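Local coordinates for phosphoenolpyruvate-protein phosphotransferase (Coxiella burnetii, PDB 3TRC), which probably phosphorylates a histidine of a partner protein with phosphoenolpyruvate, this chain being the GAF domain of the longer enzyme, at residues L29-L34 against L57-G62; F46-V51 against L73-G78; E87-L92 against G117-E122; H113-I118 against I129-Q134. All coordinates share one frame; numbering follows the deposited sequence.

In the fold
The four contacts share one antiparallel sheet of the GAF fold. Interaction 4 is the most buried: it pairs the two strands of the hairpin by regular backbone hydrogen bonds. Interaction 3 adds the short edge strand 90-92 to that hairpin, sharing Gly117 and Ile118 with interaction 4, but has only one bridge, and prolines and solvent-exposed glutamates do the rest. Interaction 1, with no hydrogen bond across it, sets helix 23-37 on strand 54-61 by small aliphatic groups, and its Leu34 packs on Leu130 and Ile132 of interaction 4. Interaction 2 spans two non-adjacent strands through aromatic side chains, running from buried Phe46 to the exposed turn beside the sodium ion.

Interaction 1: residues L29-L34 against L57-G62; sequences LVVVRL and LMATQG
Helix packing on the GAF-domain sheet brings Val31 of helix 23-37 down on Ala59, Thr60 and Gln61 of strand 54-61. Its two methyls divide the work: CG1 lies 4.0 Å from Ala59 CB, while CG2 rests on the peptide between Thr60 and Gln61, 3.6 Å from Thr60 C. A chi1 of -58°, less common for a valine inside a helix, wedges CG2 between its own backbone N and carbonyl carbon and aims it at this peptide. The segment axes come within 7.0 Å of each other and run nearly parallel, 21° apart. Such a close approach suits the short side chains at the interface, a branched valine over an alanine that adds a single methyl.

In the sheet, Met58 (a selenomethionine) and Ala59 both face Leu45 of strand 42-49, making a classic beta bulge just where the helix leans on the strand. Thr60 turns its side chain the other way, and OG1 bonds to Ser44 OG, so that the helix meets only its backbone. Farther along, Gln61 CB sits 3.6 Å from Val31 O. With CG anti to the backbone N and the chain bent at chi2 (63°), the amide folds back obliquely across Val32, where OE1 comes 3.8 Å from CG2 in van der Waals contact. Glutamine fits this partly exposed border, since its methylene carbons cover the helix backbone while the polar amide lies at the end of the chain. From the same helix, Val30 packs on Leu151 and Leu155 of helix 142-164, and Leu29 on Ile13 of helix 3-19.

Interaction 2: residues F46-V51 against L73-G78; sequences FICDDV and LKFGEG
Apolar contact begins with Phe46 and Leu73, whose side chains reach over the strand lying between them, 54-61. Leu73 CD1 approaches the ring obliquely, 3.7 Å from Phe46 CE2, although the two CA atoms are 9.1 Å apart; a large ring and a long branched chain suit the span. Both also touch Ile80 of helix 78-86, which helps to cover this side of the sheet. A second apolar pair, Cys48 CB against Phe75 CZ at 4.0 Å, lies nearer the strand end.

Sulfur-aromatic contact joins the same two residues: Cys48 SG stands 5.1 Å from the centroid of the Phe75 ring and 54° off its normal, an oblique position.

Ring-to-ring contact adds Tyr55 of strand 54-61, whose ring also meets that of Phe75.

Two oxygens approach the far end of the Phe75 ring. Asp50 OD1 sits at the ring edge, near its plane, 3.5 Å from Phe75 CZ, with the carboxylate turned 69° from the ring. The slightly positive rim hydrogens of an aromatic ring would tolerate such a charge well. Asp49 adds its carbonyl oxygen, 4.0 Å from Phe75 CZ, and directs its carboxylate to Arg72 and His52.

Backbone bonding shapes the other side. Glu77 N donates to Lys74 O over 3.2 Å, closing a type II beta turn whose third residue, Gly76, has the positive phi (89°) that position prefers. Gly76 binds the sodium ion together with Tyr55, Gly81 and Glu85, so Phe75 stands within the turn that supplies one residue of this sodium site in the GAF domain.

Interaction 3: residues E87-L92 against G117-E122; sequences EEPINL and GIPIIE
Pro119 lays its ring along the backbone of Glu87 and Glu88, with CG 3.5 Å from Glu87 C and CD 3.6 Å from Glu88 C. The compact, rigid ring of a proline suits this place, for it covers a neighbouring chain that is still turning and has not yet joined the sheet. Glu87 is where that turn happens: it leaves helix 78-86 with positive phi (53°). Its CB rests on Ile121 CD1 at 3.7 Å, the two side chains crossing at about a right angle, while the chain beyond CG runs out extended and the residue remains exposed.

Regular pairing begins at Ile90, where the short strand 90-92 joins the edge of the antiparallel GAF sheet alongside strand 114-122. Ile90 and Gly117 form a hydrogen-bonded pair: Ile90 N to Gly117 O is 2.9 Å, and Gly117 N to Ile90 O is also 2.9 Å. The second is nearly straight, with 171° at the hydrogen, and both donors lie in the carbonyl planes. Gly117 O takes a further CA-H contact from Pro89 CA at 3.1 Å. Pro89 has no N-H to offer, so its ring serves for packing, with CD 4.3 Å from Pro119 CD. Leu82 and Val83 of helix 78-86 cover the Ile90 side chain, and Val83 also touches Pro119.

Interaction 4: residues H113-I118 against I129-Q134; sequences HGFLGI and ILVIQQ
Gly114 O is gripped from several directions: Gln134 N donates to it over 3.1 Å, a water donates over 3.0 Å, and Gln133 CA adds a CA-H contact. The Gln134 N-H arrives from above the carbonyl plane, 38° out of it. The same water accepts from Gln133 NE2 and lies in the plane of the Phe115 ring, at its edge. This is one end of the antiparallel beta hairpin 114-122/125-134 of the GAF sheet, with strand 90-92 on its outer side. His113 and Gly114 both face Gln134 here in a classic beta bulge, and His113 N makes an almost straight bond of 175° to Gln134 O. Gly114 also gives the Gln134 side chain a place, with CG 3.9 Å from Gly114 CA.

Beyond the bulge, Leu116 pairs with Ile132 and Ile118 with Leu130, each pair through two backbone hydrogen bonds. The side chains divide between two faces. Phe115, CG anti to the backbone N (chi1 177°), carries CE2 obliquely to 3.7 Å from Val131 CG1 on the face toward helix 78-86. Gly117, two residues on from Phe115 and paired with Val131, has no side chain, and Phe115 CE1 lies over it, 3.7 Å from Gly117 CA. On the other face, Ile118 and Ile132 pack under helix 142-164. Leu116 and Ile132 run side by side there, and Ile132 CD1 comes to 3.4 Å from Leu116 O.

Interaction 1: residues L29-L34 against L57-G62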
loop_
_atom_site.group_PDB
_atom_site.type_symbol
_atom_site.label_atom_id
_atom_site.label_comp_id
_atom_site.label_asym_id
_atom_site.label_seq_id
_atom_site.Cartn_x
_atom_site.Cartn_y
_atom_site.Cartn_z
ATOM N N LEU A 29 -11.855 9.071 4.231
ATOM C CA LEU A 29 -10.783 8.873 5.193
ATOM C C LEU A 29 -9.475 9.401 4.622
ATOM O O LEU A 29 -8.718 10.110 5.292
ATOM C CB LEU A 29 -10.676 7.378 5.496
ATOM C CG LEU A 29 -9.560 6.731 6.308
ATOM C CD1 LEU A 29 -9.969 5.296 6.603
ATOM C CD2 LEU A 29 -8.233 6.769 5.572
ATOM N N VAL A 30 -9.224 9.061 3.364
ATOM C CA VAL A 30 -7.997 9.455 2.686
ATOM C C VAL A 30 -7.818 10.974 2.572
ATOM O O VAL A 30 -6.757 11.496 2.902
ATOM C CB VAL A 30 -7.887 8.765 1.310
ATOM C CG1 VAL A 30 -6.748 9.357 0.499
ATOM C CG2 VAL A 30 -7.705 7.258 1.501
ATOM N N VAL A 31 -8.844 11.701 2.127
ATOM C CA VAL A 31 -8.672 13.141 1.954
ATOM C C VAL A 31 -8.407 13.844 3.291
ATOM O O VAL A 31 -7.628 14.800 3.364
ATOM C CB VAL A 31 -9.855 13.792 1.187
ATOM C CG1 VAL A 31 -10.007 13.144 -0.180
ATOM C CG2 VAL A 31 -11.157 13.695 1.978
ATOM N N VAL A 32 -9.028 13.345 4.354
ATOM C CA VAL A 32 -8.827 13.922 5.677
ATOM C C VAL A 32 -7.421 13.605 6.179
ATOM O O VAL A 32 -6.707 14.489 6.656
ATOM C CB VAL A 32 -9.866 13.403 6.694
ATOM C CG1 VAL A 32 -9.466 13.800 8.112
ATOM C CG2 VAL A 32 -11.250 13.946 6.366
ATOM N N ARG A 33 -7.031 12.340 6.059
ATOM C CA ARG A 33 -5.740 11.880 6.568
ATOM C C ARG A 33 -4.581 12.556 5.856
ATOM O O ARG A 33 -3.599 12.946 6.489
ATOM C CB ARG A 33 -5.615 10.354 6.446
ATOM C CG ARG A 33 -6.494 9.577 7.407
ATOM C CD ARG A 33 -6.189 9.926 8.855
ATOM N NE ARG A 33 -6.934 9.082 9.783
ATOM C CZ ARG A 33 -7.366 9.480 10.975
ATOM N NH1 ARG A 33 -7.134 10.719 11.386
ATOM N NH2 ARG A 33 -8.034 8.641 11.756
ATOM N N LEU A 34 -4.677 12.678 4.535
ATOM C CA LEU A 34 -3.629 13.343 3.770
ATOM C C LEU A 34 -3.411 14.758 4.277
ATOM O O LEU A 34 -2.280 15.175 4.515
ATOM C CB LEU A 34 -3.950 13.362 2.271
ATOM C CG LEU A 34 -3.585 12.092 1.507
ATOM C CD1 LEU A 34 -3.761 12.272 0.007
ATOM C CD2 LEU A 34 -2.171 11.719 1.821
ATOM N N LEU A 57 -16.455 15.080 -8.415
ATOM C CA LEU A 57 -15.875 15.139 -7.078
ATOM C C LEU A 57 -16.570 14.121 -6.182
ATOM O O LEU A 57 -17.800 14.116 -6.073
ATOM C CB LEU A 57 -16.030 16.542 -6.495
ATOM C CG LEU A 57 -15.452 16.711 -5.093
ATOM C CD1 LEU A 57 -13.928 16.602 -5.134
ATOM C CD2 LEU A 57 -15.882 18.058 -4.514
HETATM N N MSE A 58 -15.794 13.253 -5.539
HETATM C CA MSE A 58 -16.384 12.199 -4.708
HETATM C C MSE A 58 -15.980 12.258 -3.231
HETATM O O MSE A 58 -16.582 11.593 -2.386
HETATM C CB MSE A 58 -16.109 10.816 -5.320
HETATM C CG MSE A 58 -16.871 10.560 -6.630
HETATM SE SE MSE A 58 -18.818 10.687 -6.461
HETATM C CE MSE A 58 -19.104 9.057 -5.439
ATOM N N ALA A 59 -14.978 13.075 -2.923
ATOM C CA ALA A 59 -14.562 13.307 -1.545
ATOM C C ALA A 59 -13.685 14.544 -1.494
ATOM O O ALA A 59 -12.911 14.799 -2.414
ATOM C CB ALA A 59 -13.799 12.102 -1.006
ATOM N N THR A 60 -13.808 15.318 -0.423
ATOM C CA THR A 60 -12.944 16.474 -0.263
ATOM C C THR A 60 -12.749 16.828 1.199
ATOM O O THR A 60 -13.629 16.619 2.040
ATOM C CB THR A 60 -13.468 17.719 -1.027
ATOM O OG1 THR A 60 -12.457 18.736 -1.035
ATOM C CG2 THR A 60 -14.735 18.278 -0.369
ATOM N N GLN A 61 -11.559 17.331 1.489
ATOM C CA GLN A 61 -11.290 18.013 2.738
ATOM C C GLN A 61 -10.737 19.376 2.349
ATOM O O GLN A 61 -9.742 19.469 1.629
ATOM C CB GLN A 61 -10.281 17.223 3.566
ATOM C CG GLN A 61 -9.728 17.970 4.762
ATOM C CD GLN A 61 -10.792 18.321 5.781
ATOM O OE1 GLN A 61 -11.812 17.637 5.902
ATOM N NE2 GLN A 61 -10.564 19.402 6.518
ATOM N N GLY A 62 -11.407 20.436 2.782
ATOM C CA GLY A 62 -10.938 21.775 2.482
ATOM C C GLY A 62 -11.877 22.538 1.570
ATOM O O GLY A 62 -11.948 23.761 1.640
#

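Interaction 2: residues F46-V51 against L73-G78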
loop_
_atom_site.group_PDB
_atom_site.type_symbol
_atom_site.label_atom_id
_atom_site.label_comp_id
_atom_site.label_asym_id
_atom_site.label_seq_id
_atom_site.Cartn_x
_atom_site.Cartn_y
_atom_site.Cartn_z
ATOM N N PHE A 46 -11.500 12.770 -7.286
ATOM C CA PHE A 46 -12.470 12.783 -8.370
ATOM C C PHE A 46 -12.528 11.399 -8.975
ATOM O O PHE A 46 -11.508 10.714 -9.074
ATOM C CB PHE A 46 -12.044 13.765 -9.465
ATOM C CG PHE A 46 -12.100 15.210 -9.052
ATOM C CD1 PHE A 46 -11.033 15.804 -8.404
ATOM C CD2 PHE A 46 -13.221 15.980 -9.337
ATOM C CE1 PHE A 46 -11.081 17.144 -8.034
ATOM C CE2 PHE A 46 -13.282 17.312 -8.966
ATOM C CZ PHE A 46 -12.216 17.899 -8.322
ATOM N N ILE A 47 -13.716 10.990 -9.397
ATOM C CA ILE A 47 -13.854 9.725 -10.106
ATOM C C ILE A 47 -14.376 9.984 -11.517
ATOM O O ILE A 47 -15.229 10.848 -11.724
ATOM C CB ILE A 47 -14.771 8.752 -9.339
ATOM C CG1 ILE A 47 -14.124 8.380 -8.000
ATOM C CG2 ILE A 47 -15.020 7.494 -10.153
ATOM C CD1 ILE A 47 -14.811 7.228 -7.290
ATOM N N CYS A 48 -13.840 9.248 -12.489
ATOM C CA CYS A 48 -14.275 9.398 -13.875
ATOM C C CYS A 48 -15.711 8.945 -14.084
ATOM O O CYS A 48 -16.112 7.873 -13.621
ATOM C CB CYS A 48 -13.374 8.593 -14.805
ATOM S SG CYS A 48 -11.684 9.157 -14.848
ATOM N N ASP A 49 -16.472 9.771 -14.796
ATOM C CA ASP A 49 -17.814 9.424 -15.259
ATOM C C ASP A 49 -17.707 9.342 -16.774
ATOM O O ASP A 49 -17.905 10.331 -17.474
ATOM C CB ASP A 49 -18.813 10.515 -14.845
ATOM C CG ASP A 49 -20.248 10.178 -15.218
ATOM O OD1 ASP A 49 -20.472 9.167 -15.917
ATOM O OD2 ASP A 49 -21.154 10.935 -14.813
ATOM N N ASP A 50 -17.355 8.161 -17.276
ATOM C CA ASP A 50 -17.018 8.012 -18.685
ATOM C C ASP A 50 -18.175 8.320 -19.631
ATOM O O ASP A 50 -17.954 8.840 -20.717
ATOM C CB ASP A 50 -16.420 6.628 -18.963
ATOM C CG ASP A 50 -15.051 6.445 -18.318
ATOM O OD1 ASP A 50 -14.305 7.435 -18.213
ATOM O OD2 ASP A 50 -14.718 5.312 -17.919
ATOM N N VAL A 51 -19.405 8.022 -19.220
ATOM C CA VAL A 51 -20.560 8.307 -20.074
ATOM C C VAL A 51 -20.725 9.801 -20.392
ATOM O O VAL A 51 -21.059 10.168 -21.524
ATOM C CB VAL A 51 -21.875 7.746 -19.482
ATOM C CG1 VAL A 51 -22.132 8.325 -18.112
ATOM C CG2 VAL A 51 -23.047 8.048 -20.410
ATOM N N LEU A 73 -16.036 18.247 -13.793
ATOM C CA LEU A 73 -15.024 18.901 -14.611
ATOM C C LEU A 73 -14.860 18.091 -15.886
ATOM O O LEU A 73 -14.761 16.871 -15.832
ATOM C CB LEU A 73 -13.695 18.962 -13.856
ATOM C CG LEU A 73 -13.714 19.698 -12.514
ATOM C CD1 LEU A 73 -12.362 19.561 -11.815
ATOM C CD2 LEU A 73 -14.075 21.158 -12.711
ATOM N N LYS A 74 -14.836 18.759 -17.033
ATOM C CA LYS A 74 -14.772 18.049 -18.307
ATOM C C LYS A 74 -13.423 17.384 -18.546
ATOM O O LYS A 74 -12.372 17.952 -18.233
ATOM C CB LYS A 74 -15.094 18.995 -19.467
ATOM C CG LYS A 74 -16.520 19.517 -19.466
ATOM C CD LYS A 74 -17.509 18.396 -19.722
ATOM C CE LYS A 74 -18.919 18.934 -19.908
ATOM N NZ LYS A 74 -19.897 17.834 -20.145
ATOM N N PHE A 75 -13.454 16.175 -19.099
ATOM C CA PHE A 75 -12.225 15.501 -19.498
ATOM C C PHE A 75 -11.404 16.443 -20.378
ATOM O O PHE A 75 -11.944 17.116 -21.256
ATOM C CB PHE A 75 -12.514 14.223 -20.297
ATOM C CG PHE A 75 -13.031 13.063 -19.474
ATOM C CD1 PHE A 75 -13.129 13.142 -18.096
ATOM C CD2 PHE A 75 -13.410 11.882 -20.101
ATOM C CE1 PHE A 75 -13.599 12.065 -17.355
ATOM C CE2 PHE A 75 -13.883 10.802 -19.369
ATOM C CZ PHE A 75 -13.982 10.895 -17.992
ATOM N N GLY A 76 -10.100 16.493 -20.134
ATOM C CA GLY A 76 -9.178 17.177 -21.024
ATOM C C GLY A 76 -8.993 18.640 -20.682
ATOM O O GLY A 76 -8.089 19.297 -21.201
ATOM N N GLU A 77 -9.844 19.151 -19.802
ATOM C CA GLU A 77 -9.863 20.582 -19.515
ATOM C C GLU A 77 -9.183 20.949 -18.206
ATOM O O GLU A 77 -9.250 20.212 -17.222
ATOM C CB GLU A 77 -11.296 21.116 -19.521
ATOM C CG GLU A 77 -11.989 20.990 -20.862
ATOM C CD GLU A 77 -13.243 21.838 -20.941
ATOM O OE1 GLU A 77 -13.635 22.420 -19.906
ATOM O OE2 GLU A 77 -13.832 21.925 -22.039
ATOM N N GLY A 78 -8.533 22.105 -18.203
ATOM C CA GLY A 78 -7.876 22.593 -17.009
ATOM C C GLY A 78 -6.682 21.767 -16.576
ATOM O O GLY A 78 -6.236 20.853 -17.269
#

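Interaction 3: residues E87-L92 against G117-E122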
loop_
_atom_site.group_PDB
_atom_site.type_symbol
_atom_site.label_atom_id
_atom_site.label_comp_id
_atom_site.label_asym_id
_atom_site.label_seq_id
_atom_site.Cartn_x
_atom_site.Cartn_y
_atom_site.Cartn_z
ATOM N N GLU A 87 -1.602 11.109 -17.636
ATOM C CA GLU A 87 -1.465 9.925 -16.800
ATOM C C GLU A 87 -0.134 9.964 -16.049
ATOM O O GLU A 87 0.511 8.940 -15.850
ATOM C CB GLU A 87 -1.617 8.644 -17.632
ATOM C CG GLU A 87 -3.018 8.490 -18.213
ATOM C CD GLU A 87 -3.252 7.162 -18.899
ATOM O OE1 GLU A 87 -2.292 6.377 -19.048
ATOM O OE2 GLU A 87 -4.410 6.904 -19.294
ATOM N N GLU A 88 0.257 11.171 -15.645
ATOM C CA GLU A 88 1.464 11.409 -14.859
ATOM C C GLU A 88 1.146 12.463 -13.818
ATOM O O GLU A 88 0.252 13.286 -14.020
ATOM C CB GLU A 88 2.588 11.978 -15.724
ATOM C CG GLU A 88 3.011 11.166 -16.920
ATOM C CD GLU A 88 4.018 11.928 -17.768
ATOM O OE1 GLU A 88 4.252 13.124 -17.474
ATOM O OE2 GLU A 88 4.575 11.340 -18.719
ATOM N N PRO A 89 1.884 12.461 -12.699
ATOM C CA PRO A 89 1.658 13.534 -11.728
ATOM C C PRO A 89 2.052 14.907 -12.264
ATOM O O PRO A 89 2.992 15.037 -13.054
ATOM C CB PRO A 89 2.565 13.141 -10.553
ATOM C CG PRO A 89 2.773 11.667 -10.708
ATOM C CD PRO A 89 2.791 11.424 -12.185
ATOM N N ILE A 90 1.318 15.927 -11.833
ATOM C CA ILE A 90 1.711 17.309 -12.049
ATOM C C ILE A 90 1.924 17.935 -10.674
ATOM O O ILE A 90 1.019 17.953 -9.836
ATOM C CB ILE A 90 0.662 18.098 -12.857
ATOM C CG1 ILE A 90 0.453 17.448 -14.230
ATOM C CG2 ILE A 90 1.101 19.547 -13.023
ATOM C CD1 ILE A 90 -0.515 18.205 -15.133
ATOM N N ASN A 91 3.138 18.421 -10.445
ATOM C CA ASN A 91 3.574 18.931 -9.149
ATOM C C ASN A 91 4.075 20.359 -9.338
ATOM O O ASN A 91 5.118 20.580 -9.966
ATOM C CB ASN A 91 4.700 18.028 -8.640
ATOM C CG ASN A 91 5.090 18.297 -7.198
ATOM O OD1 ASN A 91 4.819 19.356 -6.646
ATOM N ND2 ASN A 91 5.755 17.320 -6.586
ATOM N N LEU A 92 3.333 21.328 -8.812
ATOM C CA LEU A 92 3.632 22.739 -9.054
ATOM C C LEU A 92 3.678 23.541 -7.760
ATOM O O LEU A 92 2.995 23.214 -6.793
ATOM C CB LEU A 92 2.567 23.343 -9.972
ATOM C CG LEU A 92 2.306 22.596 -11.278
ATOM C CD1 LEU A 92 1.025 23.088 -11.946
ATOM C CD2 LEU A 92 3.496 22.722 -12.210
ATOM N N GLY A 117 -1.269 16.932 -8.464
ATOM C CA GLY A 117 -2.344 16.181 -9.088
ATOM C C GLY A 117 -1.828 14.832 -9.528
ATOM O O GLY A 117 -0.814 14.744 -10.217
ATOM N N ILE A 118 -2.526 13.778 -9.120
ATOM C CA ILE A 118 -2.067 12.413 -9.332
ATOM C C ILE A 118 -3.138 11.562 -10.004
ATOM O O ILE A 118 -4.266 11.464 -9.520
ATOM C CB ILE A 118 -1.664 11.782 -7.984
ATOM C CG1 ILE A 118 -0.483 12.549 -7.393
ATOM C CG2 ILE A 118 -1.335 10.306 -8.141
ATOM C CD1 ILE A 118 0.088 11.913 -6.183
ATOM N N PRO A 119 -2.790 10.935 -11.129
ATOM C CA PRO A 119 -3.778 10.099 -11.808
ATOM C C PRO A 119 -3.997 8.809 -11.036
ATOM O O PRO A 119 -3.050 8.216 -10.510
ATOM C CB PRO A 119 -3.125 9.822 -13.165
ATOM C CG PRO A 119 -1.665 9.898 -12.889
ATOM C CD PRO A 119 -1.490 10.936 -11.821
ATOM N N ILE A 120 -5.255 8.400 -10.942
ATOM C CA ILE A 120 -5.597 7.142 -10.290
ATOM C C ILE A 120 -5.859 6.134 -11.387
ATOM O O ILE A 120 -6.870 6.214 -12.083
ATOM C CB ILE A 120 -6.831 7.291 -9.384
ATOM C CG1 ILE A 120 -6.563 8.348 -8.298
ATOM C CG2 ILE A 120 -7.194 5.947 -8.763
ATOM C CD1 ILE A 120 -7.761 8.657 -7.405
ATOM N N ILE A 121 -4.926 5.200 -11.554
ATOM C CA ILE A 121 -4.920 4.311 -12.704
ATOM C C ILE A 121 -4.893 2.856 -12.259
ATOM O O ILE A 121 -4.057 2.457 -11.448
ATOM C CB ILE A 121 -3.684 4.576 -13.600
ATOM C CG1 ILE A 121 -3.638 6.046 -14.024
ATOM C CG2 ILE A 121 -3.686 3.648 -14.814
ATOM C CD1 ILE A 121 -2.329 6.468 -14.663
ATOM N N GLU A 122 -5.825 2.077 -12.789
ATOM C CA GLU A 122 -5.880 0.652 -12.515
ATOM C C GLU A 122 -5.486 -0.093 -13.774
ATOM O O GLU A 122 -6.218 -0.080 -14.761
ATOM C CB GLU A 122 -7.285 0.245 -12.079
ATOM C CG GLU A 122 -7.502 -1.258 -12.000
ATOM C CD GLU A 122 -6.783 -1.896 -10.828
ATOM O OE1 GLU A 122 -6.242 -1.154 -9.979
ATOM O OE2 GLU A 122 -6.763 -3.142 -10.758
#

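Interaction 4: residues H113-I118 against I129-Q134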
loop_
_atom_site.group_PDB
_atom_site.type_symbol
_atom_site.label_atom_id
_atom_site.label_comp_id
_atom_site.label_asym_id
_atom_site.label_seq_id
_atom_site.Cartn_x
_atom_site.Cartn_y
_atom_site.Cartn_z
ATOM N N HIS A 113 -2.029 27.484 -3.813
ATOM C CA HIS A 113 -0.961 27.688 -4.776
ATOM C C HIS A 113 -0.251 26.379 -5.075
ATOM O O HIS A 113 -0.316 25.887 -6.199
ATOM C CB HIS A 113 0.002 28.767 -4.281
ATOM C CG HIS A 113 -0.628 30.122 -4.195
ATOM N ND1 HIS A 113 -0.636 31.005 -5.253
ATOM C CD2 HIS A 113 -1.308 30.728 -3.194
ATOM C CE1 HIS A 113 -1.275 32.105 -4.901
ATOM N NE2 HIS A 113 -1.695 31.964 -3.657
ATOM N N GLY A 114 0.410 25.806 -4.072
ATOM C CA GLY A 114 1.045 24.508 -4.233
ATOM C C GLY A 114 0.021 23.481 -4.679
ATOM O O GLY A 114 -1.104 23.480 -4.187
ATOM N N PHE A 115 0.414 22.604 -5.600
ATOM C CA PHE A 115 -0.521 21.688 -6.262
ATOM C C PHE A 115 0.151 20.357 -6.576
ATOM O O PHE A 115 1.244 20.316 -7.142
ATOM C CB PHE A 115 -1.030 22.328 -7.565
ATOM C CG PHE A 115 -1.943 21.450 -8.389
ATOM C CD1 PHE A 115 -1.426 20.533 -9.300
ATOM C CD2 PHE A 115 -3.322 21.596 -8.308
ATOM C CE1 PHE A 115 -2.272 19.746 -10.082
ATOM C CE2 PHE A 115 -4.176 20.811 -9.085
ATOM C CZ PHE A 115 -3.649 19.887 -9.973
ATOM N N LEU A 116 -0.496 19.264 -6.193
ATOM C CA LEU A 116 -0.060 17.946 -6.638
ATOM C C LEU A 116 -1.265 17.188 -7.159
ATOM O O LEU A 116 -2.178 16.860 -6.401
ATOM C CB LEU A 116 0.604 17.165 -5.498
ATOM C CG LEU A 116 1.048 15.735 -5.832
ATOM C CD1 LEU A 116 2.028 15.729 -6.999
ATOM C CD2 LEU A 116 1.672 15.077 -4.601
ATOM N N GLY A 117 -1.269 16.932 -8.464
ATOM C CA GLY A 117 -2.344 16.181 -9.088
ATOM C C GLY A 117 -1.828 14.832 -9.528
ATOM O O GLY A 117 -0.814 14.744 -10.217
ATOM N N ILE A 118 -2.526 13.778 -9.120
ATOM C CA ILE A 118 -2.067 12.413 -9.332
ATOM C C ILE A 118 -3.138 11.562 -10.004
ATOM O O ILE A 118 -4.266 11.464 -9.520
ATOM C CB ILE A 118 -1.664 11.782 -7.984
ATOM C CG1 ILE A 118 -0.483 12.549 -7.393
ATOM C CG2 ILE A 118 -1.335 10.306 -8.141
ATOM C CD1 ILE A 118 0.088 11.913 -6.183
ATOM N N ILE A 129 -8.812 11.035 -10.231
ATOM C CA ILE A 129 -7.707 11.943 -9.962
ATOM C C ILE A 129 -7.676 12.310 -8.491
ATOM O O ILE A 129 -8.714 12.595 -7.892
ATOM C CB ILE A 129 -7.845 13.252 -10.751
ATOM C CG1 ILE A 129 -8.189 12.975 -12.217
ATOM C CG2 ILE A 129 -6.568 14.080 -10.622
ATOM C CD1 ILE A 129 -7.012 12.512 -13.044
ATOM N N LEU A 130 -6.479 12.313 -7.915
ATOM C CA LEU A 130 -6.280 12.770 -6.542
ATOM C C LEU A 130 -5.595 14.132 -6.593
ATOM O O LEU A 130 -4.566 14.289 -7.243
ATOM C CB LEU A 130 -5.418 11.761 -5.777
ATOM C CG LEU A 130 -4.992 12.111 -4.349
ATOM C CD1 LEU A 130 -6.203 12.073 -3.437
ATOM C CD2 LEU A 130 -3.916 11.145 -3.851
ATOM N N VAL A 131 -6.178 15.120 -5.917
ATOM C CA VAL A 131 -5.671 16.488 -5.991
ATOM C C VAL A 131 -5.344 16.999 -4.597
ATOM O O VAL A 131 -6.222 17.076 -3.740
ATOM C CB VAL A 131 -6.678 17.459 -6.641
ATOM C CG1 VAL A 131 -6.115 18.884 -6.637
ATOM C CG2 VAL A 131 -7.018 17.027 -8.063
ATOM N N ILE A 132 -4.080 17.356 -4.388
ATOM C CA ILE A 132 -3.622 17.856 -3.100
ATOM C C ILE A 132 -3.176 19.311 -3.274
ATOM O O ILE A 132 -2.462 19.637 -4.211
ATOM C CB ILE A 132 -2.453 17.006 -2.540
ATOM C CG1 ILE A 132 -2.816 15.514 -2.521
ATOM C CG2 ILE A 132 -2.087 17.467 -1.139
ATOM C CD1 ILE A 132 -2.354 14.749 -3.757
ATOM N N GLN A 133 -3.625 20.187 -2.384
ATOM C CA GLN A 133 -3.324 21.607 -2.528
ATOM C C GLN A 133 -2.867 22.199 -1.211
ATOM O O GLN A 133 -3.199 21.696 -0.145
ATOM C CB GLN A 133 -4.553 22.363 -3.035
ATOM C CG GLN A 133 -5.153 21.771 -4.312
ATOM C CD GLN A 133 -6.405 22.501 -4.766
ATOM O OE1 GLN A 133 -7.530 22.096 -4.451
ATOM N NE2 GLN A 133 -6.218 23.585 -5.512
ATOM N N GLN A 134 -2.082 23.265 -1.289
ATOM C CA GLN A 134 -1.693 23.979 -0.085
ATOM C C GLN A 134 -1.623 25.471 -0.353
ATOM O O GLN A 134 -1.472 25.904 -1.495
ATOM C CB GLN A 134 -0.372 23.449 0.485
ATOM C CG GLN A 134 0.782 23.436 -0.490
ATOM C CD GLN A 134 1.920 22.547 -0.017
ATOM O OE1 GLN A 134 1.829 21.905 1.030
ATOM N NE2 GLN A 134 2.997 22.512 -0.787
HETATM O O HOH W 1 -3.380 24.404 -5.821
#